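Local coordinates for protein peptide amidase (Stenotrophomonas maltophilia, PDB 1M22) that probably hydrolyses amide bonds as an amidase of the amidase signature family, with a nucleophilic serine at its active site, at residues E53-A58 and A92-S97; E311-G316 and D402-A407. All blocks are in the same frame, centred on the assembly; numbering follows the deposited sequence.

Interaction 1 (E53-A58 and A92-S97); sequences ELNPDA and APMATS
Met-94 lies against Glu-53 and Asn-55, and these three residues, with Pro-93, make up most of the contact between 53-58 and 92-97. The chain of Glu-53 runs out extended, CG anti to the backbone N (chi1 -170°), which carries its carboxylate past the CB of Met-94 to the next peptide. There Ala-95 N donates to Glu-53 OE1 at 3.0 Å, meeting the oxygen on its syn side and 22° out of the carboxylate plane. OE1 also forms a salt bridge with Arg-148, and the shared grip helps to fix the carboxylate. Met-94 bends at chi3 and crosses Asn-55 at about a right angle, its SD 3.6 Å from Asn-55 CB. Asn-55 OD1 closes an Asx turn by accepting from Asp-57 N at 2.9 Å, from above the carbonyl plane, while its ND2 is held by Val-124 O and Glu-61. Pro-93, preceded by a cis peptide, lays its CG-CD edge against Pro-56, Asp-57 and Asn-55: CG is 3.8 Å from Pro-56 CG and 3.4 Å from Asp-57 OD2, and CD 3.4 Å from Asn-55 OD1. The contact fastens the loop after strand 82-86 to the end of edge strand 51-54, beside strand 123-128 and just before helix 58-70.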
ATOM      1  N   GLU A  53     -12.347  -0.272  11.945  1.00  9.07           N
ATOM      2  CA  GLU A  53     -13.410   0.644  12.357  1.00  9.01           C
ATOM      3  C   GLU A  53     -14.252   1.080  11.172  1.00  9.40           C
ATOM      4  O   GLU A  53     -13.724   1.432  10.118  1.00 10.58           O
ATOM      5  CB  GLU A  53     -12.838   1.893  13.050  1.00  9.35           C
ATOM      6  CG  GLU A  53     -13.920   2.762  13.712  1.00 11.98           C
ATOM      7  CD  GLU A  53     -13.396   4.069  14.298  1.00 15.58           C
ATOM      8  OE1 GLU A  53     -12.166   4.238  14.417  1.00 15.62           O
ATOM      9  OE2 GLU A  53     -14.230   4.930  14.650  1.00 17.76           O
ATOM     10  N   LEU A  54     -15.568   1.053  11.343  1.00  9.24           N
ATOM     11  CA  LEU A  54     -16.473   1.476  10.285  1.00  9.82           C
ATOM     12  C   LEU A  54     -16.724   2.969  10.428  1.00  9.89           C
ATOM     13  O   LEU A  54     -16.673   3.514  11.531  1.00 11.82           O
ATOM     14  CB  LEU A  54     -17.807   0.733  10.388  1.00 11.89           C
ATOM     15  CG  LEU A  54     -17.786  -0.770  10.107  1.00 14.93           C
ATOM     16  CD1 LEU A  54     -19.142  -1.372  10.436  1.00 18.57           C
ATOM     17  CD2 LEU A  54     -17.431  -1.010   8.648  1.00 16.20           C
ATOM     18  N   ASN A  55     -16.978   3.630   9.306  1.00  9.58           N
ATOM     19  CA  ASN A  55     -17.272   5.052   9.325  1.00  9.92           C
ATOM     20  C   ASN A  55     -18.761   5.194   9.612  1.00 10.91           C
ATOM     21  O   ASN A  55     -19.595   4.767   8.816  1.00 11.18           O
ATOM     22  CB  ASN A  55     -16.938   5.682   7.971  1.00  9.08           C
ATOM     23  CG  ASN A  55     -17.340   7.142   7.895  1.00 10.04           C
ATOM     24  OD1 ASN A  55     -17.662   7.761   8.911  1.00 12.05           O
ATOM     25  ND2 ASN A  55     -17.314   7.702   6.693  1.00 10.61           N
ATOM     26  N   PRO A  56     -19.119   5.787  10.763  1.00 13.00           N
ATOM     27  CA  PRO A  56     -20.540   5.944  11.082  1.00 14.36           C
ATOM     28  C   PRO A  56     -21.288   6.809  10.073  1.00 14.80           C
ATOM     29  O   PRO A  56     -22.512   6.736   9.975  1.00 16.74           O
ATOM     30  CB  PRO A  56     -20.512   6.564  12.477  1.00 16.44           C
ATOM     31  CG  PRO A  56     -19.252   7.365  12.463  1.00 15.47           C
ATOM     32  CD  PRO A  56     -18.277   6.420  11.792  1.00 13.65           C
ATOM     33  N   ASP A  57     -20.549   7.614   9.314  1.00 12.65           N
ATOM     34  CA  ASP A  57     -21.154   8.495   8.319  1.00 13.10           C
ATOM     35  C   ASP A  57     -21.092   7.957   6.893  1.00 11.47           C
ATOM     36  O   ASP A  57     -21.372   8.692   5.947  1.00 12.04           O
ATOM     37  CB  ASP A  57     -20.485   9.873   8.340  1.00 15.29           C
ATOM     38  CG  ASP A  57     -20.680  10.601   9.652  1.00 19.35           C
ATOM     39  OD1 ASP A  57     -21.724  10.395  10.303  1.00 19.40           O
ATOM     40  OD2 ASP A  57     -19.790  11.397  10.022  1.00 21.09           O
ATOM     41  N   ALA A  58     -20.742   6.684   6.731  1.00 10.56           N
ATOM     42  CA  ALA A  58     -20.641   6.098   5.395  1.00 10.22           C
ATOM     43  C   ALA A  58     -21.931   6.223   4.591  1.00 10.35           C
ATOM     44  O   ALA A  58     -21.912   6.667   3.443  1.00 10.04           O
ATOM     45  CB  ALA A  58     -20.232   4.636   5.491  1.00 11.79           C
ATOM     46  N   ALA A  92     -11.663  11.868   9.704  1.00 11.40           N
ATOM     47  CA  ALA A  92     -12.789  12.095  10.597  1.00 11.49           C
ATOM     48  C   ALA A  92     -14.003  11.361  10.031  1.00 12.58           C
ATOM     49  O   ALA A  92     -14.109  11.172   8.819  1.00 12.84           O
ATOM     50  CB  ALA A  92     -13.075  13.587  10.703  1.00 13.18           C
ATOM     51  N   PRO A  93     -14.941  10.947  10.897  1.00 12.43           N
ATOM     52  CA  PRO A  93     -14.961  11.111  12.354  1.00 12.87           C
ATOM     53  C   PRO A  93     -14.424   9.888  13.096  1.00 13.09           C
ATOM     54  O   PRO A  93     -14.658   9.723  14.293  1.00 15.68           O
ATOM     55  CB  PRO A  93     -16.437  11.332  12.633  1.00 13.92           C
ATOM     56  CG  PRO A  93     -17.059  10.332  11.707  1.00 14.53           C
ATOM     57  CD  PRO A  93     -16.258  10.486  10.415  1.00 13.58           C
ATOM     58  N   MET A  94     -13.709   9.030  12.380  1.00 12.83           N
ATOM     59  CA  MET A  94     -13.153   7.820  12.968  1.00 13.65           C
ATOM     60  C   MET A  94     -11.855   8.111  13.705  1.00 12.44           C
ATOM     61  O   MET A  94     -11.275   9.186  13.575  1.00 11.86           O
ATOM     62  CB  MET A  94     -12.879   6.795  11.870  1.00 15.55           C
ATOM     63  CG  MET A  94     -14.092   6.464  11.023  1.00 18.02           C
ATOM     64  SD  MET A  94     -13.641   5.943   9.360  1.00 21.36           S
ATOM     65  CE  MET A  94     -13.602   7.531   8.527  1.00 19.30           C
ATOM     66  N   ALA A  95     -11.408   7.146  14.494  1.00 12.24           N
ATOM     67  CA  ALA A  95     -10.154   7.307  15.203  1.00 11.46           C
ATOM     68  C   ALA A  95      -9.057   6.914  14.226  1.00 11.73           C
ATOM     69  O   ALA A  95      -9.325   6.288  13.199  1.00 12.44           O
ATOM     70  CB  ALA A  95     -10.115   6.397  16.425  1.00 12.62           C
ATOM     71  N   THR A  96      -7.830   7.316  14.530  1.00  9.90           N
ATOM     72  CA  THR A  96      -6.670   6.954  13.723  1.00 10.12           C
ATOM     73  C   THR A  96      -5.724   6.437  14.797  1.00 10.55           C
ATOM     74  O   THR A  96      -5.050   7.208  15.475  1.00 12.11           O
ATOM     75  CB  THR A  96      -6.075   8.171  12.990  1.00  9.62           C
ATOM     76  OG1 THR A  96      -7.038   8.673  12.053  1.00 12.39           O
ATOM     77  CG2 THR A  96      -4.819   7.767  12.229  1.00 12.26           C
ATOM     78  N   SER A  97      -5.691   5.118  14.947  1.00  9.60           N
ATOM     79  CA  SER A  97      -4.914   4.488  16.007  1.00  9.99           C
ATOM     80  C   SER A  97      -3.606   3.801  15.673  1.00  8.69           C
ATOM     81  O   SER A  97      -2.847   3.464  16.586  1.00  9.36           O
ATOM     82  CB  SER A  97      -5.792   3.455  16.714  1.00 10.36           C
ATOM     83  OG  SER A  97      -6.027   2.332  15.872  1.00 11.10           O
TER

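Interaction 2 (E311-G316 and D402-A407); sequences ELPNQG and DAALAA
Pro-313 and Ala-404 meet where a type II beta turn, Leu-312 to Gln-315, abuts helix 383-407 at residues 402-407. The turn belongs to the loop that leaves strand 306-310, an edge strand of the large mixed sheet of the amidase fold, and leads into helix 319-340. No hydrogen bond joins the two segments; the contact is apolar and small, burying 136 Å² in all.

Its tight part centres on the methyl group of Ala-404, which is buried and points at the loop. Leu-312 and Pro-313 both reach this one methyl: the CD1 branch of Leu-312 comes within 4.1 Å of Ala-404 CB. Leu-312 has its CG anti to the backbone N (chi1 -177°), a setting that brings the end of the side chain nearer to the helix than the direction of its CB alone would suggest. Leu-413 of strand 412-416 touches both Leu-312 and Ala-404, and Trp-318 also packs on Leu-312.

The other side is thinner and more open to solvent. Ala-403, one residue earlier on the helix and only partly buried, offers its CB to Pro-313 CG at 4.0 Å, and Glu-311, whose CB points away from the helix, is exposed. Polar groups beside the contact are engaged with other parts of the chain: Asn-314 ND2 donates to the carbonyl of Glu-399, earlier on the same helix, and the carboxylate of Asp-402 bonds to Tyr-444 and Thr-466. The turn itself is closed by Gln-315 N on Leu-312 O at 3.3 Å. Across the segments, the nearest approach is Pro-313 CD to Ala-404 CB, at 3.8 Å.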
ATOM      1  N   GLU A 311      21.475  -7.902 -12.886  1.00 14.31           N
ATOM      2  CA  GLU A 311      21.672  -7.916 -11.447  1.00 17.31           C
ATOM      3  C   GLU A 311      21.620  -6.478 -10.954  1.00 16.49           C
ATOM      4  O   GLU A 311      22.168  -5.574 -11.589  1.00 18.38           O
ATOM      5  CB  GLU A 311      23.025  -8.536 -11.090  1.00 20.83           C
ATOM      6  CG  GLU A 311      23.147 -10.009 -11.436  1.00 27.28           C
ATOM      7  CD  GLU A 311      24.463 -10.604 -10.976  1.00 30.80           C
ATOM      8  OE1 GLU A 311      25.525 -10.132 -11.436  1.00 34.17           O
ATOM      9  OE2 GLU A 311      24.437 -11.543 -10.154  1.00 33.23           O
ATOM     10  N   LEU A 312      20.944  -6.265  -9.833  1.00 15.03           N
ATOM     11  CA  LEU A 312      20.826  -4.932  -9.263  1.00 14.17           C
ATOM     12  C   LEU A 312      22.098  -4.588  -8.502  1.00 14.74           C
ATOM     13  O   LEU A 312      22.449  -5.258  -7.532  1.00 15.75           O
ATOM     14  CB  LEU A 312      19.626  -4.868  -8.313  1.00 16.21           C
ATOM     15  CG  LEU A 312      19.330  -3.506  -7.683  1.00 17.80           C
ATOM     16  CD1 LEU A 312      18.908  -2.525  -8.763  1.00 18.71           C
ATOM     17  CD2 LEU A 312      18.228  -3.652  -6.643  1.00 20.88           C
ATOM     18  N   PRO A 313      22.819  -3.547  -8.943  1.00 14.99           N
ATOM     19  CA  PRO A 313      24.051  -3.164  -8.249  1.00 16.20           C
ATOM     20  C   PRO A 313      23.743  -2.743  -6.815  1.00 17.38           C
ATOM     21  O   PRO A 313      22.729  -2.090  -6.557  1.00 17.26           O
ATOM     22  CB  PRO A 313      24.573  -1.999  -9.093  1.00 17.07           C
ATOM     23  CG  PRO A 313      24.041  -2.300 -10.463  1.00 17.83           C
ATOM     24  CD  PRO A 313      22.631  -2.742 -10.163  1.00 16.01           C
ATOM     25  N   ASN A 314      24.612  -3.133  -5.887  1.00 17.13           N
ATOM     26  CA  ASN A 314      24.462  -2.792  -4.473  1.00 18.20           C
ATOM     27  C   ASN A 314      23.260  -3.420  -3.773  1.00 17.68           C
ATOM     28  O   ASN A 314      22.832  -2.941  -2.722  1.00 17.33           O
ATOM     29  CB  ASN A 314      24.408  -1.271  -4.297  1.00 19.93           C
ATOM     30  CG  ASN A 314      25.724  -0.601  -4.627  1.00 20.99           C
ATOM     31  OD1 ASN A 314      26.764  -0.953  -4.073  1.00 22.68           O
ATOM     32  ND2 ASN A 314      25.686   0.371  -5.531  1.00 21.73           N
ATOM     33  N   GLN A 315      22.725  -4.491  -4.345  1.00 18.67           N
ATOM     34  CA  GLN A 315      21.578  -5.181  -3.760  1.00 18.60           C
ATOM     35  C   GLN A 315      21.738  -5.409  -2.254  1.00 19.10           C
ATOM     36  O   GLN A 315      22.619  -6.152  -1.819  1.00 19.92           O
ATOM     37  CB  GLN A 315      21.368  -6.525  -4.469  1.00 21.53           C
ATOM     38  CG  GLN A 315      20.442  -7.498  -3.747  1.00 24.37           C
ATOM     39  CD  GLN A 315      19.009  -7.010  -3.665  1.00 27.19           C
ATOM     40  OE1 GLN A 315      18.735  -5.938  -3.126  1.00 30.24           O
ATOM     41  NE2 GLN A 315      18.085  -7.801  -4.198  1.00 27.85           N
ATOM     42  N   GLY A 316      20.883  -4.756  -1.468  1.00 17.34           N
ATOM     43  CA  GLY A 316      20.912  -4.903  -0.021  1.00 18.18           C
ATOM     44  C   GLY A 316      22.030  -4.203   0.732  1.00 17.40           C
ATOM     45  O   GLY A 316      22.087  -4.278   1.960  1.00 18.45           O
ATOM     46  N   ASP A 402      18.958   3.030 -10.689  1.00  7.75           N
ATOM     47  CA  ASP A 402      19.357   3.822 -11.848  1.00  7.79           C
ATOM     48  C   ASP A 402      20.556   3.237 -12.583  1.00  8.88           C
ATOM     49  O   ASP A 402      20.637   3.323 -13.807  1.00  9.77           O
ATOM     50  CB  ASP A 402      19.646   5.268 -11.444  1.00  8.83           C
ATOM     51  CG  ASP A 402      18.412   5.986 -10.937  1.00 11.82           C
ATOM     52  OD1 ASP A 402      17.308   5.726 -11.465  1.00 11.77           O
ATOM     53  OD2 ASP A 402      18.549   6.817 -10.018  1.00 12.97           O
ATOM     54  N   ALA A 403      21.485   2.640 -11.844  1.00  9.22           N
ATOM     55  CA  ALA A 403      22.656   2.041 -12.473  1.00  9.22           C
ATOM     56  C   ALA A 403      22.230   0.858 -13.339  1.00 10.37           C
ATOM     57  O   ALA A 403      22.738   0.670 -14.444  1.00 10.72           O
ATOM     58  CB  ALA A 403      23.652   1.587 -11.409  1.00 10.04           C
ATOM     59  N   ALA A 404      21.291   0.058 -12.841  1.00  8.81           N
ATOM     60  CA  ALA A 404      20.809  -1.093 -13.594  1.00  9.01           C
ATOM     61  C   ALA A 404      20.032  -0.639 -14.828  1.00  9.60           C
ATOM     62  O   ALA A 404      20.192  -1.200 -15.912  1.00 10.61           O
ATOM     63  CB  ALA A 404      19.930  -1.970 -12.709  1.00 10.03           C
ATOM     64  N   LEU A 405      19.193   0.380 -14.668  1.00  8.14           N
ATOM     65  CA  LEU A 405      18.417   0.885 -15.797  1.00  9.47           C
ATOM     66  C   LEU A 405      19.330   1.438 -16.894  1.00  9.51           C
ATOM     67  O   LEU A 405      19.096   1.209 -18.077  1.00 10.48           O
ATOM     68  CB  LEU A 405      17.446   1.980 -15.341  1.00  8.03           C
ATOM     69  CG  LEU A 405      16.328   1.562 -14.377  1.00  7.53           C
ATOM     70  CD1 LEU A 405      15.599   2.807 -13.894  1.00  9.73           C
ATOM     71  CD2 LEU A 405      15.366   0.596 -15.064  1.00  9.09           C
ATOM     72  N   ALA A 406      20.373   2.158 -16.495  1.00  9.01           N
ATOM     73  CA  ALA A 406      21.298   2.748 -17.459  1.00  8.86           C
ATOM     74  C   ALA A 406      22.183   1.729 -18.170  1.00 10.37           C
ATOM     75  O   ALA A 406      22.474   1.880 -19.355  1.00 12.35           O
ATOM     76  CB  ALA A 406      22.171   3.786 -16.767  1.00  9.68           C
ATOM     77  N   ALA A 407      22.607   0.692 -17.452  1.00  9.91           N
ATOM     78  CA  ALA A 407      23.493  -0.321 -18.025  1.00 10.50           C
ATOM     79  C   ALA A 407      22.960  -1.025 -19.269  1.00 11.03           C
ATOM     80  O   ALA A 407      23.738  -1.432 -20.129  1.00 12.48           O
ATOM     81  CB  ALA A 407      23.856  -1.356 -16.963  1.00 12.30           C
TER

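The two contacts share no segment and lie on opposite sides of the chain's centre, with centres about 43 Å apart. Each is partly buried and sits near one of the two outermost strands of the large mixed sheet: interaction 1 at strand 51-54, interaction 2 just after strand 306-310. Interaction 1 joins the end of an edge strand and the turn after it to an irregular loop and combines a hydrogen bond with sulfur and proline packing, over more than twice the area, whereas interaction 2 sets a loop against a helix through methyl, leucine and proline groups alone. Met-94 lies about 11 Å from the active-site Lys-86, side chain to side chain; interaction 2 lies away from the active site.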